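Local coordinates for protein putative aldehyde dehydrogenase (Burkholderia cenocepacia, PDB 4YWE) that probably oxidises aldehydes to the corresponding acids with NAD or NADP as electron acceptor, as other members of the aldehyde dehydrogenase family do, at residues 14-19 and 206-211; 142-147 and 478-483; 155-160 and 286-291; 263-268 and 294-299; 373-378 and 393-398. All coordinates share one frame; numbering follows the deposited sequence.

Interaction 1: 14-19 and 206-211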
# COMPACT_ATOMS: atom_id res chain seq x y z
N HIS A 14 -23.49 -17.67 29.91
CA HIS A 14 -23.01 -17.03 28.70
C HIS A 14 -22.75 -15.56 28.97
O HIS A 14 -23.16 -15.03 30.00
CB HIS A 14 -24.02 -17.17 27.56
CG HIS A 14 -24.34 -18.59 27.20
ND1 HIS A 14 -23.37 -19.49 26.82
CD2 HIS A 14 -25.52 -19.26 27.17
CE1 HIS A 14 -23.94 -20.66 26.56
NE2 HIS A 14 -25.24 -20.55 26.77
N PHE A 15 -22.06 -14.89 28.05
CA PHE A 15 -21.86 -13.45 28.15
C PHE A 15 -22.53 -12.76 26.96
O PHE A 15 -21.91 -12.59 25.91
CB PHE A 15 -20.38 -13.11 28.21
CG PHE A 15 -20.10 -11.66 28.52
CD1 PHE A 15 -20.29 -11.17 29.80
CD2 PHE A 15 -19.66 -10.80 27.53
CE1 PHE A 15 -20.04 -9.84 30.08
CE2 PHE A 15 -19.41 -9.47 27.81
CZ PHE A 15 -19.60 -8.99 29.09
N ILE A 16 -23.79 -12.39 27.14
CA ILE A 16 -24.58 -11.80 26.06
C ILE A 16 -25.02 -10.39 26.43
O ILE A 16 -25.53 -10.17 27.53
CB ILE A 16 -25.79 -12.69 25.72
CG1 ILE A 16 -25.34 -14.13 25.46
CG2 ILE A 16 -26.55 -12.13 24.53
CD1 ILE A 16 -26.48 -15.09 25.21
N ALA A 17 -24.83 -9.45 25.51
CA ALA A 17 -25.24 -8.06 25.69
C ALA A 17 -24.64 -7.43 26.94
O ALA A 17 -25.29 -6.65 27.63
CB ALA A 17 -26.76 -7.96 25.72
N GLY A 18 -23.39 -7.78 27.23
CA GLY A 18 -22.67 -7.19 28.35
C GLY A 18 -23.06 -7.71 29.72
O GLY A 18 -22.67 -7.15 30.74
N GLU A 19 -23.84 -8.79 29.74
CA GLU A 19 -24.28 -9.38 31.00
C GLU A 19 -24.14 -10.89 30.99
O GLU A 19 -24.17 -11.52 29.93
CB GLU A 19 -25.74 -8.99 31.29
CG GLU A 19 -25.93 -7.53 31.66
CD GLU A 19 -27.38 -7.17 31.91
OE1 GLU A 19 -28.26 -7.96 31.51
OE2 GLU A 19 -27.64 -6.10 32.50
N ALA A 206 -20.85 -5.80 21.80
CA ALA A 206 -19.73 -5.81 20.86
C ALA A 206 -18.98 -7.13 20.93
O ALA A 206 -18.45 -7.61 19.92
CB ALA A 206 -18.79 -4.65 21.14
N LEU A 207 -18.93 -7.71 22.12
CA LEU A 207 -18.33 -9.03 22.32
C LEU A 207 -19.32 -9.94 23.04
O LEU A 207 -19.81 -9.60 24.12
CB LEU A 207 -17.03 -8.92 23.11
CG LEU A 207 -16.33 -10.24 23.43
CD1 LEU A 207 -15.98 -11.00 22.16
CD2 LEU A 207 -15.09 -10.00 24.28
N ASN A 208 -19.61 -11.08 22.43
CA ASN A 208 -20.54 -12.04 23.01
C ASN A 208 -19.91 -13.43 23.05
O ASN A 208 -19.34 -13.89 22.06
CB ASN A 208 -21.85 -12.08 22.22
CG ASN A 208 -22.50 -10.72 22.10
OD1 ASN A 208 -23.22 -10.28 23.00
ND2 ASN A 208 -22.24 -10.03 20.99
N ILE A 209 -20.03 -14.10 24.19
CA ILE A 209 -19.46 -15.43 24.36
C ILE A 209 -20.56 -16.44 24.64
O ILE A 209 -21.34 -16.28 25.58
CB ILE A 209 -18.41 -15.45 25.49
CG1 ILE A 209 -17.51 -14.21 25.43
CG2 ILE A 209 -17.58 -16.73 25.41
CD1 ILE A 209 -16.62 -14.15 24.21
N VAL A 210 -20.62 -17.49 23.82
CA VAL A 210 -21.57 -18.57 24.05
C VAL A 210 -20.81 -19.90 24.15
O VAL A 210 -20.35 -20.43 23.14
CB VAL A 210 -22.64 -18.63 22.95
CG1 VAL A 210 -23.57 -19.82 23.18
CG2 VAL A 210 -23.43 -17.34 22.90
N THR A 211 -20.69 -20.42 25.36
CA THR A 211 -20.04 -21.70 25.58
C THR A 211 -20.97 -22.83 25.16
O THR A 211 -22.17 -22.63 25.02
CB THR A 211 -19.63 -21.90 27.05
OG1 THR A 211 -20.79 -21.79 27.89
CG2 THR A 211 -18.61 -20.85 27.46
O HOH W 1 -22.06 -9.60 25.76
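The contact of Phe-15 with Ile-209 is a short antiparallel strand pairing, in which the first strand of the chain, 14-16, lies along strand 207-209 at a margin of the Rossmann-like, probably cofactor-binding, sheet. Phe-15 and Ile-209 form a hydrogen-bonded pair: Phe-15 N reaches Ile-209 O at 2.9 Å, and Ile-209 N reaches Phe-15 O at 3.0 Å. Past this single bridge, side chains extend the pairing in both directions. Asn-208 presents OD1 to Ala-17 N at 3.1 Å, nearly along the C=O axis, at the start of the type I' turn from Ile-16 to Glu-19, while its ND2 is held by Gly-205 O and Cys-178 O. With both ends of the amide engaged, its rotation is fixed. At the other end, His-14 has CG anti to its carbonyl carbon (chi1 -59°), which lays the imidazole beside 210-211. Val-210 CG1 covers one face of the His-14 ring in a CH-pi contact, 3.8 Å from its centroid, and His-14 ND1 takes a weak bond from Thr-211 N at 3.2 Å. The Phe-15 ring turns its edge to Leu-207 O. A water accepts a hydrogen bond from Gly-18 N at 2.7 Å and sits between the carbonyl oxygens of Phe-15 and Leu-207, joining the turn to the strand. On its other margin strand 207-209 pairs with strand 177-182. Helix 48-63 packs on Asn-208 and Val-210, and helix 188-200 packs on Phe-15 and Ile-209.

Interaction 2: 142-147 and 478-483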
# COMPACT_ATOMS: atom_id res chain seq x y z
N LEU A 142 -13.15 6.31 -5.03
CA LEU A 142 -12.54 5.98 -3.75
C LEU A 142 -13.04 4.63 -3.26
O LEU A 142 -14.14 4.19 -3.62
CB LEU A 142 -12.82 7.06 -2.70
CG LEU A 142 -14.26 7.32 -2.25
CD1 LEU A 142 -14.28 7.92 -0.86
CD2 LEU A 142 -14.99 8.24 -3.23
N THR A 143 -12.23 3.96 -2.45
CA THR A 143 -12.61 2.69 -1.87
C THR A 143 -12.52 2.76 -0.35
O THR A 143 -11.63 3.41 0.20
CB THR A 143 -11.72 1.53 -2.37
OG1 THR A 143 -10.40 1.68 -1.84
CG2 THR A 143 -11.67 1.51 -3.89
N VAL A 144 -13.46 2.11 0.32
CA VAL A 144 -13.48 2.08 1.78
C VAL A 144 -13.57 0.64 2.26
O VAL A 144 -14.31 -0.16 1.71
CB VAL A 144 -14.65 2.92 2.33
CG1 VAL A 144 -14.35 4.41 2.17
CG2 VAL A 144 -15.95 2.55 1.64
N ARG A 145 -12.79 0.32 3.29
CA ARG A 145 -12.79 -1.03 3.84
C ARG A 145 -13.67 -1.08 5.08
O ARG A 145 -13.27 -0.67 6.16
CB ARG A 145 -11.36 -1.47 4.16
CG ARG A 145 -10.47 -1.48 2.92
CD ARG A 145 -9.07 -2.00 3.19
NE ARG A 145 -8.24 -1.90 2.00
CZ ARG A 145 -8.24 -2.79 1.01
NH1 ARG A 145 -9.02 -3.86 1.07
NH2 ARG A 145 -7.45 -2.62 -0.04
N GLU A 146 -14.89 -1.58 4.89
CA GLU A 146 -15.89 -1.59 5.94
C GLU A 146 -15.96 -2.95 6.62
O GLU A 146 -15.73 -3.98 5.98
CB GLU A 146 -17.26 -1.24 5.37
CG GLU A 146 -17.31 0.11 4.67
CD GLU A 146 -18.58 0.28 3.87
OE1 GLU A 146 -19.11 -0.75 3.39
OE2 GLU A 146 -19.05 1.42 3.72
N PRO A 147 -16.29 -2.96 7.92
CA PRO A 147 -16.47 -4.23 8.63
C PRO A 147 -17.57 -5.08 8.00
O PRO A 147 -18.47 -4.52 7.37
CB PRO A 147 -16.85 -3.79 10.05
CG PRO A 147 -17.40 -2.42 9.88
CD PRO A 147 -16.60 -1.81 8.77
N ALA A 478 -14.74 -5.71 4.14
CA ALA A 478 -15.15 -5.91 2.75
C ALA A 478 -15.04 -4.59 1.99
O ALA A 478 -15.47 -3.55 2.48
CB ALA A 478 -16.56 -6.45 2.68
N LEU A 479 -14.46 -4.65 0.80
CA LEU A 479 -14.19 -3.43 0.04
C LEU A 479 -15.45 -2.89 -0.64
O LEU A 479 -16.17 -3.62 -1.33
CB LEU A 479 -13.11 -3.69 -1.02
CG LEU A 479 -12.51 -2.44 -1.66
CD1 LEU A 479 -11.66 -1.68 -0.65
CD2 LEU A 479 -11.69 -2.79 -2.89
N LYS A 480 -15.71 -1.61 -0.42
CA LYS A 480 -16.77 -0.91 -1.13
C LYS A 480 -16.16 0.15 -2.03
O LYS A 480 -15.35 0.97 -1.59
CB LYS A 480 -17.75 -0.26 -0.15
CG LYS A 480 -18.76 0.67 -0.82
CD LYS A 480 -19.58 1.46 0.20
CE LYS A 480 -20.58 0.57 0.92
NZ LYS A 480 -21.36 1.33 1.93
N THR A 481 -16.53 0.14 -3.31
CA THR A 481 -16.02 1.12 -4.26
C THR A 481 -17.07 2.20 -4.54
O THR A 481 -18.22 1.89 -4.85
CB THR A 481 -15.59 0.46 -5.58
OG1 THR A 481 -14.62 -0.56 -5.30
CG2 THR A 481 -14.97 1.48 -6.52
N ILE A 482 -16.66 3.46 -4.44
CA ILE A 482 -17.56 4.58 -4.66
C ILE A 482 -17.09 5.40 -5.85
O ILE A 482 -16.02 6.02 -5.81
CB ILE A 482 -17.68 5.45 -3.40
CG1 ILE A 482 -18.15 4.61 -2.21
CG2 ILE A 482 -18.62 6.62 -3.65
CD1 ILE A 482 -18.13 5.34 -0.89
N ALA A 483 -17.89 5.41 -6.92
CA ALA A 483 -17.54 6.14 -8.13
C ALA A 483 -18.38 7.40 -8.28
O ALA A 483 -19.58 7.33 -8.51
CB ALA A 483 -17.71 5.24 -9.35
O HOH W 2 -18.04 -2.93 2.31
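Leu-142 and Ile-482 open an antiparallel beta pairing that continues through Val-144 and Lys-480 to Glu-146 and Ala-478. It belongs to the strand arm that in aldehyde dehydrogenases serves oligomerisation. All three are hydrogen-bonded pairs, with Val-144 N to Lys-480 O and Lys-480 N to Val-144 O both at 2.9 Å. The side chains of these pairs share one face. Leu-142 CD2 meets Ile-482 CB at 3.9 Å, and Val-144 lies side by side with Lys-480, CG2 against CB. Thr-143, Arg-145, Leu-479 and Thr-481 occupy the reverse face, where Leu-479 CD1 lies between Thr-143 and Arg-145, 3.6 Å from Thr-143 CB and over a face of the Arg-145 guanidinium. A salt bridge to Glu-131 and a bond from NE to His-129 O hold that guanidinium, and Glu-131 N also donates to Thr-143 OG1.

Farther out, a second subunit extends the sheet: the backbone of Thr-481 to Ala-483 pairs in parallel with one of its strands across the interface. Lys-480 NZ donates to the carbonyl oxygens of Ala-433 and Leu-436 of that subunit, which, with the carboxylate of Glu-146, surround the ammonium group with acceptors. The lysine chain bends at chi3 (-72°) to bring NZ to Glu-146. A water bridges Glu-146 OE1 to Ala-478 O, while the salt bridge from Lys-480 NZ uses the syn lone pair of Glu-146 OE2 at 2.9 Å.

Interaction 3: 155-160 and 286-291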
# COMPACT_ATOMS: atom_id res chain seq x y z
N VAL A 155 -13.37 -20.85 18.40
CA VAL A 155 -12.06 -20.90 19.05
C VAL A 155 -11.83 -22.27 19.68
O VAL A 155 -12.68 -22.77 20.42
CB VAL A 155 -11.94 -19.78 20.10
CG1 VAL A 155 -10.56 -19.81 20.74
CG2 VAL A 155 -12.21 -18.43 19.46
N PRO A 156 -10.68 -22.89 19.38
CA PRO A 156 -10.36 -24.22 19.90
C PRO A 156 -9.76 -24.20 21.31
O PRO A 156 -9.63 -23.13 21.92
CB PRO A 156 -9.34 -24.75 18.89
CG PRO A 156 -8.66 -23.54 18.39
CD PRO A 156 -9.68 -22.43 18.40
N TRP A 157 -9.40 -25.38 21.81
CA TRP A 157 -9.00 -25.54 23.21
C TRP A 157 -7.49 -25.45 23.43
O TRP A 157 -7.04 -25.31 24.57
CB TRP A 157 -9.50 -26.90 23.73
CG TRP A 157 -9.26 -28.03 22.77
CD1 TRP A 157 -10.16 -28.57 21.91
CD2 TRP A 157 -8.03 -28.73 22.56
NE1 TRP A 157 -9.58 -29.58 21.18
CE2 TRP A 157 -8.26 -29.70 21.56
CE3 TRP A 157 -6.75 -28.65 23.12
CZ2 TRP A 157 -7.28 -30.57 21.11
CZ3 TRP A 157 -5.77 -29.51 22.67
CH2 TRP A 157 -6.04 -30.46 21.68
N ASN A 158 -6.70 -25.53 22.36
CA ASN A 158 -5.25 -25.63 22.50
C ASN A 158 -4.60 -24.28 22.80
O ASN A 158 -3.63 -24.21 23.56
CB ASN A 158 -4.63 -26.25 21.24
CG ASN A 158 -4.95 -25.46 19.98
OD1 ASN A 158 -5.93 -24.73 19.92
ND2 ASN A 158 -4.10 -25.62 18.97
N TYR A 159 -5.12 -23.21 22.21
CA TYR A 159 -4.68 -21.86 22.56
C TYR A 159 -5.87 -20.92 22.65
O TYR A 159 -6.06 -20.08 21.78
CB TYR A 159 -3.68 -21.33 21.52
CG TYR A 159 -2.38 -22.09 21.44
CD1 TYR A 159 -1.31 -21.76 22.27
CD2 TYR A 159 -2.21 -23.12 20.53
CE1 TYR A 159 -0.11 -22.46 22.20
CE2 TYR A 159 -1.02 -23.82 20.45
CZ TYR A 159 0.03 -23.48 21.28
OH TYR A 159 1.21 -24.18 21.20
N PRO A 160 -6.68 -21.05 23.72
CA PRO A 160 -7.88 -20.23 23.90
C PRO A 160 -7.61 -18.73 23.82
O PRO A 160 -8.25 -18.05 23.03
CB PRO A 160 -8.36 -20.62 25.30
CG PRO A 160 -7.88 -22.02 25.47
CD PRO A 160 -6.53 -22.05 24.80
N GLY A 286 2.40 -29.69 24.45
CA GLY A 286 2.28 -31.12 24.22
C GLY A 286 2.07 -31.49 22.76
O GLY A 286 1.43 -32.49 22.45
N GLY A 287 2.62 -30.68 21.86
CA GLY A 287 2.47 -30.92 20.43
C GLY A 287 1.08 -30.61 19.91
O GLY A 287 0.78 -30.84 18.74
N GLN A 288 0.23 -30.09 20.79
CA GLN A 288 -1.14 -29.73 20.43
C GLN A 288 -1.16 -28.33 19.82
O GLN A 288 -1.74 -27.40 20.39
CB GLN A 288 -2.05 -29.82 21.65
CG GLN A 288 -2.11 -31.22 22.26
CD GLN A 288 -2.90 -31.27 23.55
OE1 GLN A 288 -3.82 -32.08 23.69
NE2 GLN A 288 -2.54 -30.42 24.50
N THR A 289 -0.51 -28.20 18.67
CA THR A 289 -0.39 -26.94 17.96
C THR A 289 -0.51 -27.20 16.46
O THR A 289 0.12 -28.13 15.95
CB THR A 289 0.95 -26.24 18.26
OG1 THR A 289 1.10 -26.07 19.68
CG2 THR A 289 1.02 -24.88 17.58
N CYS A 290 -1.33 -26.41 15.78
CA CYS A 290 -1.54 -26.58 14.34
C CYS A 290 -0.23 -26.53 13.56
O CYS A 290 -0.02 -27.32 12.63
CB CYS A 290 -2.50 -25.51 13.81
SG CYS A 290 -4.20 -25.65 14.42
N SER A 291 0.65 -25.61 13.94
CA SER A 291 1.90 -25.40 13.21
C SER A 291 3.08 -26.09 13.88
O SER A 291 4.22 -25.67 13.71
CB SER A 291 2.18 -23.90 13.08
OG SER A 291 2.42 -23.32 14.35
O HOH W 3 -2.66 -23.90 16.76
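Asn-158 and Gln-288 bring two irregular segments together, with CA atoms 6.2 Å apart and no strand pairing between them. Gln-288 is the centre of an inverse gamma turn, and its carbonyl oxygen is met by Asn-158 ND2 at 3.3 Å, from well above the carbonyl plane. The oxygen stays close to the amide plane of the asparagine. With CG between backbone N and carbonyl carbon (chi1 59°), Asn-158 lets the same ND2 reach a water weakly; that water is held at 3.0 Å by Cys-290 N. In relatives the corresponding asparagine and cysteine amide form the oxyanion hole, and Cys-290, in the family's cysteine signature, is probably the nucleophile, near the predicted active-site Glu-256. Trp-157 and Gln-288 side chains cross at about a right angle: Trp-157 CZ3 lies 3.4 Å from Gln-288 OE1, an oxygen that accepts from Ile-332 N. Thr-289 OG1 lies at the edge of the Tyr-159 ring; its modelled 2.4 Å separation from Tyr-159 OH is doubtfully short. Phe-391 meets the Trp-157 ring nearly at right angles. Segment 155-160 leads from strand 139-155 into helix 160-174, with Tyr-159 at its N-cap position, and segment 286-291 connects helix 271-283 to strand 293-299.

Interaction 4: 263-268 and 294-299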
# COMPACT_ATOMS: atom_id res chain seq x y z
N GLN A 263 10.56 -29.50 9.61
CA GLN A 263 11.81 -28.82 9.87
C GLN A 263 12.87 -29.37 8.92
O GLN A 263 13.16 -30.57 8.95
CB GLN A 263 12.25 -29.00 11.32
CG GLN A 263 11.26 -28.47 12.35
CD GLN A 263 11.60 -27.07 12.82
OE1 GLN A 263 12.21 -26.29 12.09
NE2 GLN A 263 11.22 -26.75 14.05
N ILE A 264 13.45 -28.51 8.09
CA ILE A 264 14.42 -28.96 7.10
C ILE A 264 15.84 -28.58 7.53
O ILE A 264 16.18 -27.40 7.60
CB ILE A 264 14.10 -28.37 5.71
CG1 ILE A 264 12.63 -28.63 5.35
CG2 ILE A 264 15.01 -28.97 4.65
CD1 ILE A 264 12.17 -27.90 4.11
N VAL A 265 16.66 -29.59 7.80
CA VAL A 265 18.02 -29.36 8.29
C VAL A 265 19.06 -29.85 7.29
O VAL A 265 19.04 -31.01 6.88
CB VAL A 265 18.23 -30.03 9.66
CG1 VAL A 265 19.60 -29.66 10.21
CG2 VAL A 265 17.14 -29.62 10.63
N PHE A 266 19.98 -28.96 6.92
CA PHE A 266 21.07 -29.32 6.01
C PHE A 266 22.37 -29.54 6.78
O PHE A 266 22.48 -29.19 7.95
CB PHE A 266 21.27 -28.23 4.96
CG PHE A 266 20.18 -28.18 3.93
CD1 PHE A 266 18.99 -27.53 4.20
CD2 PHE A 266 20.34 -28.79 2.70
CE1 PHE A 266 17.98 -27.49 3.26
CE2 PHE A 266 19.34 -28.75 1.75
CZ PHE A 266 18.15 -28.10 2.03
N ALA A 267 23.35 -30.13 6.10
CA ALA A 267 24.62 -30.50 6.72
C ALA A 267 25.42 -29.28 7.19
O ALA A 267 26.27 -29.40 8.07
CB ALA A 267 25.46 -31.33 5.76
N ASP A 268 25.15 -28.12 6.61
CA ASP A 268 25.89 -26.91 6.94
C ASP A 268 25.17 -26.06 7.99
O ASP A 268 25.53 -24.91 8.21
CB ASP A 268 26.14 -26.08 5.68
CG ASP A 268 24.87 -25.46 5.12
OD1 ASP A 268 23.77 -26.01 5.38
OD2 ASP A 268 24.97 -24.44 4.42
N SER A 294 6.22 -31.25 13.46
CA SER A 294 6.03 -32.68 13.69
C SER A 294 6.87 -33.53 12.75
O SER A 294 6.89 -34.76 12.85
CB SER A 294 4.56 -33.05 13.55
OG SER A 294 4.06 -32.67 12.28
N ARG A 295 7.56 -32.88 11.82
CA ARG A 295 8.47 -33.57 10.91
C ARG A 295 9.82 -32.88 10.89
O ARG A 295 9.90 -31.65 10.78
CB ARG A 295 7.90 -33.62 9.49
CG ARG A 295 6.77 -34.62 9.29
CD ARG A 295 6.36 -34.67 7.82
NE ARG A 295 5.89 -33.37 7.35
CZ ARG A 295 6.05 -32.92 6.11
NH1 ARG A 295 6.67 -33.67 5.20
NH2 ARG A 295 5.59 -31.73 5.77
N VAL A 296 10.89 -33.66 11.00
CA VAL A 296 12.23 -33.11 10.83
C VAL A 296 12.92 -33.84 9.67
O VAL A 296 13.11 -35.05 9.70
CB VAL A 296 13.05 -33.19 12.14
CG1 VAL A 296 13.03 -34.59 12.72
CG2 VAL A 296 14.47 -32.70 11.90
N LEU A 297 13.26 -33.07 8.64
CA LEU A 297 13.92 -33.61 7.46
C LEU A 297 15.39 -33.25 7.50
O LEU A 297 15.75 -32.07 7.42
CB LEU A 297 13.26 -33.09 6.19
CG LEU A 297 11.73 -33.09 6.18
CD1 LEU A 297 11.19 -32.47 4.90
CD2 LEU A 297 11.18 -34.51 6.36
N ILE A 298 16.25 -34.26 7.62
CA ILE A 298 17.67 -34.03 7.81
C ILE A 298 18.47 -34.55 6.62
O ILE A 298 18.25 -35.66 6.15
CB ILE A 298 18.17 -34.70 9.10
CG1 ILE A 298 17.17 -34.46 10.24
CG2 ILE A 298 19.55 -34.19 9.47
CD1 ILE A 298 17.40 -35.35 11.45
N GLU A 299 19.41 -33.74 6.13
CA GLU A 299 20.31 -34.17 5.07
C GLU A 299 21.09 -35.39 5.55
O GLU A 299 21.43 -35.49 6.72
CB GLU A 299 21.26 -33.04 4.66
CG GLU A 299 22.16 -33.38 3.49
CD GLU A 299 23.02 -32.21 3.05
OE1 GLU A 299 22.77 -31.08 3.53
OE2 GLU A 299 23.94 -32.42 2.24
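Gln-263, Ile-264 and Val-265 run parallel to Val-296, Leu-297 and Ile-298, the strand axes 4.5 Å apart and only 14° from alignment. The two strands are joined through helix 271-283 as a beta-alpha-beta unit in the sheet of the domain that carries the probable catalytic cysteine loop. Backbone bonds alternate across them, among them Val-265 N to Leu-297 O at 2.7 Å and Glu-299 N to Val-265 O at 2.9 Å. On one face Ile-264 CG1 approaches Leu-297 CD1 at 4.1 Å. The other face carries Gln-263, Val-265, Val-296 and Ile-298, with Val-265 CG2 toward Val-296 CG2 at 4.3 Å. Helices 271-283 and 303-315 cover this second face. Polar side chains find partners beyond the pair: Gln-263 OE1 accepts from Trp-422 NE1, and the Arg-295 guanidinium donates to the carbonyl oxygens of Lys-260, Leu-409 and Ala-410. Where the strands end, Glu-299 reaches forward and across to the start of the 266-268 turn, its chain extended with CG anti to the backbone N (chi1 -176°). Its carboxylate stands nearly perpendicular to the Phe-266 ring, with OE1 at the ring edge. Glu-299 OE1 accepts a hydrogen bond from Ala-267 N at 2.8 Å, the donor standing 50° out of the carboxylate plane.

Interaction 5: 373-378 and 393-398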
# COMPACT_ATOMS: atom_id res chain seq x y z
N PRO A 373 6.80 -37.01 25.27
CA PRO A 373 7.23 -36.71 23.91
C PRO A 373 8.00 -37.87 23.29
O PRO A 373 8.82 -38.49 23.97
CB PRO A 373 8.14 -35.49 24.08
CG PRO A 373 7.66 -34.85 25.34
CD PRO A 373 7.28 -36.00 26.23
N ALA A 374 7.73 -38.17 22.03
CA ALA A 374 8.32 -39.34 21.38
C ALA A 374 9.07 -38.96 20.11
O ALA A 374 8.58 -38.19 19.29
CB ALA A 374 7.25 -40.37 21.08
N LEU A 375 10.27 -39.52 19.96
CA LEU A 375 11.07 -39.31 18.76
C LEU A 375 11.19 -40.61 17.97
O LEU A 375 11.80 -41.57 18.43
CB LEU A 375 12.46 -38.79 19.12
CG LEU A 375 13.45 -38.73 17.96
CD1 LEU A 375 13.03 -37.67 16.94
CD2 LEU A 375 14.86 -38.47 18.46
N LEU A 376 10.60 -40.63 16.78
CA LEU A 376 10.68 -41.80 15.92
C LEU A 376 11.53 -41.51 14.69
O LEU A 376 11.53 -40.39 14.17
CB LEU A 376 9.28 -42.26 15.50
CG LEU A 376 8.43 -42.92 16.59
CD1 LEU A 376 7.72 -41.88 17.45
CD2 LEU A 376 7.45 -43.91 15.99
N ARG A 377 12.26 -42.52 14.23
CA ARG A 377 13.21 -42.35 13.14
C ARG A 377 12.90 -43.26 11.96
O ARG A 377 12.13 -44.21 12.08
CB ARG A 377 14.63 -42.62 13.63
CG ARG A 377 14.81 -43.99 14.27
CD ARG A 377 16.28 -44.33 14.44
NE ARG A 377 16.97 -44.32 13.15
CZ ARG A 377 18.28 -44.10 13.02
NH1 ARG A 377 19.03 -43.87 14.09
NH2 ARG A 377 18.83 -44.11 11.81
N ASP A 378 13.51 -42.95 10.81
CA ASP A 378 13.37 -43.74 9.59
C ASP A 378 11.91 -43.87 9.18
O ASP A 378 11.50 -44.88 8.63
CB ASP A 378 13.99 -45.12 9.78
CG ASP A 378 15.43 -45.06 10.26
OD1 ASP A 378 16.20 -44.23 9.73
OD2 ASP A 378 15.79 -45.82 11.18
N PRO A 393 2.95 -34.84 21.17
CA PRO A 393 4.38 -34.52 21.20
C PRO A 393 5.22 -35.55 20.45
O PRO A 393 6.17 -36.09 21.01
CB PRO A 393 4.70 -34.51 22.69
CG PRO A 393 3.77 -35.55 23.25
CD PRO A 393 2.51 -35.49 22.42
N VAL A 394 4.86 -35.82 19.20
CA VAL A 394 5.52 -36.86 18.43
C VAL A 394 6.26 -36.27 17.24
O VAL A 394 5.66 -35.61 16.39
CB VAL A 394 4.50 -37.92 17.96
CG1 VAL A 394 5.22 -39.08 17.29
CG2 VAL A 394 3.66 -38.40 19.13
N LEU A 395 7.56 -36.51 17.18
CA LEU A 395 8.38 -36.00 16.08
C LEU A 395 8.80 -37.13 15.15
O LEU A 395 9.37 -38.13 15.58
CB LEU A 395 9.62 -35.28 16.63
CG LEU A 395 10.59 -34.74 15.57
CD1 LEU A 395 9.89 -33.74 14.67
CD2 LEU A 395 11.81 -34.12 16.24
N ALA A 396 8.52 -36.96 13.86
CA ALA A 396 8.90 -37.95 12.85
C ALA A 396 10.17 -37.52 12.13
O ALA A 396 10.22 -36.43 11.55
CB ALA A 396 7.76 -38.17 11.86
N ALA A 397 11.18 -38.37 12.16
CA ALA A 397 12.47 -38.06 11.55
C ALA A 397 12.76 -38.94 10.35
O ALA A 397 12.48 -40.14 10.37
CB ALA A 397 13.58 -38.18 12.58
N MET A 398 13.32 -38.34 9.31
CA MET A 398 13.70 -39.06 8.10
C MET A 398 14.76 -38.25 7.35
O MET A 398 14.94 -37.07 7.61
CB MET A 398 12.49 -39.31 7.20
CG MET A 398 11.88 -38.04 6.64
SD MET A 398 10.28 -38.31 5.86
CE MET A 398 9.24 -38.60 7.30
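Leu-375 and Leu-395 lie side by side and point the same way; both have CG anti to the backbone N (chi1 172° and 178°), which lays the two chains alongside, Leu-375 CD1 3.8 Å from Leu-395 CD2. They lie on one face of a parallel strand pair, 374-376 with 394-398, whose short crossover contains helix 384-387. Leu-375 CD1 also leans toward the methyl of Ala-397, farther along strand 394-400.

Ala-374, Leu-376 and Val-394 look to the other face. Leu-376 slants back across Val-394, bringing CD1 to within 3.8 Å of Val-394 CG1. At the start of the strands the side chains of Pro-373 and Pro-393 cross at about a right angle, their CB atoms 3.8 Å apart. Pro-393 O accepts a hydrogen bond from Ala-374 N at 2.8 Å and also receives a CA-H...O contact from Pro-373.

The backbones are fastened further by Leu-395 N to Ala-374 O at 2.9 Å, Leu-376 N to Leu-395 O at 3.0 Å, and Ala-397 N to Leu-376 O. Outside the pair, helix 303-315 packs on Leu-375, helix 334-349 packs on Leu-376 and Val-394, and strand 293-299 flanks strand 394-400.

Beyond the strands Arg-377 turns away and binds the adjacent Asp-378, Arg-377 NE to Asp-378 OD2 at 2.7 Å, as well as Glu-304. Asp-378 OD1 is bonded to Tyr-303 OH. The chemistry is thus divided: hydrocarbon packing and backbone bonds join the two buried strands, while charge gathers just past the end of strand 374-376, where the two carboxylates would probably stabilise the arginine's positive charge.

In the fold
Interactions 1 and 2 reach the same mixed sheet, with centres about 30 Å apart: the first at a strand of its Rossmann-like part, the second in the arm that joins subunits. Interactions 4 and 5, centres about 12 Å apart, share the other large sheet, where strands 293-299 and 394-400 are neighbours. Interaction 3, with the probable active-site loops, lies between the two sheets near the chain centre and touches interaction 5 through Gly-286 and Pro-393. Along the chain interaction 1 alternates with 2 and 3 and closes before 4 opens, while interactions 3, 4 and 5 fall inside the loop closed by interaction 2, whose C-terminal strand returns to the arm.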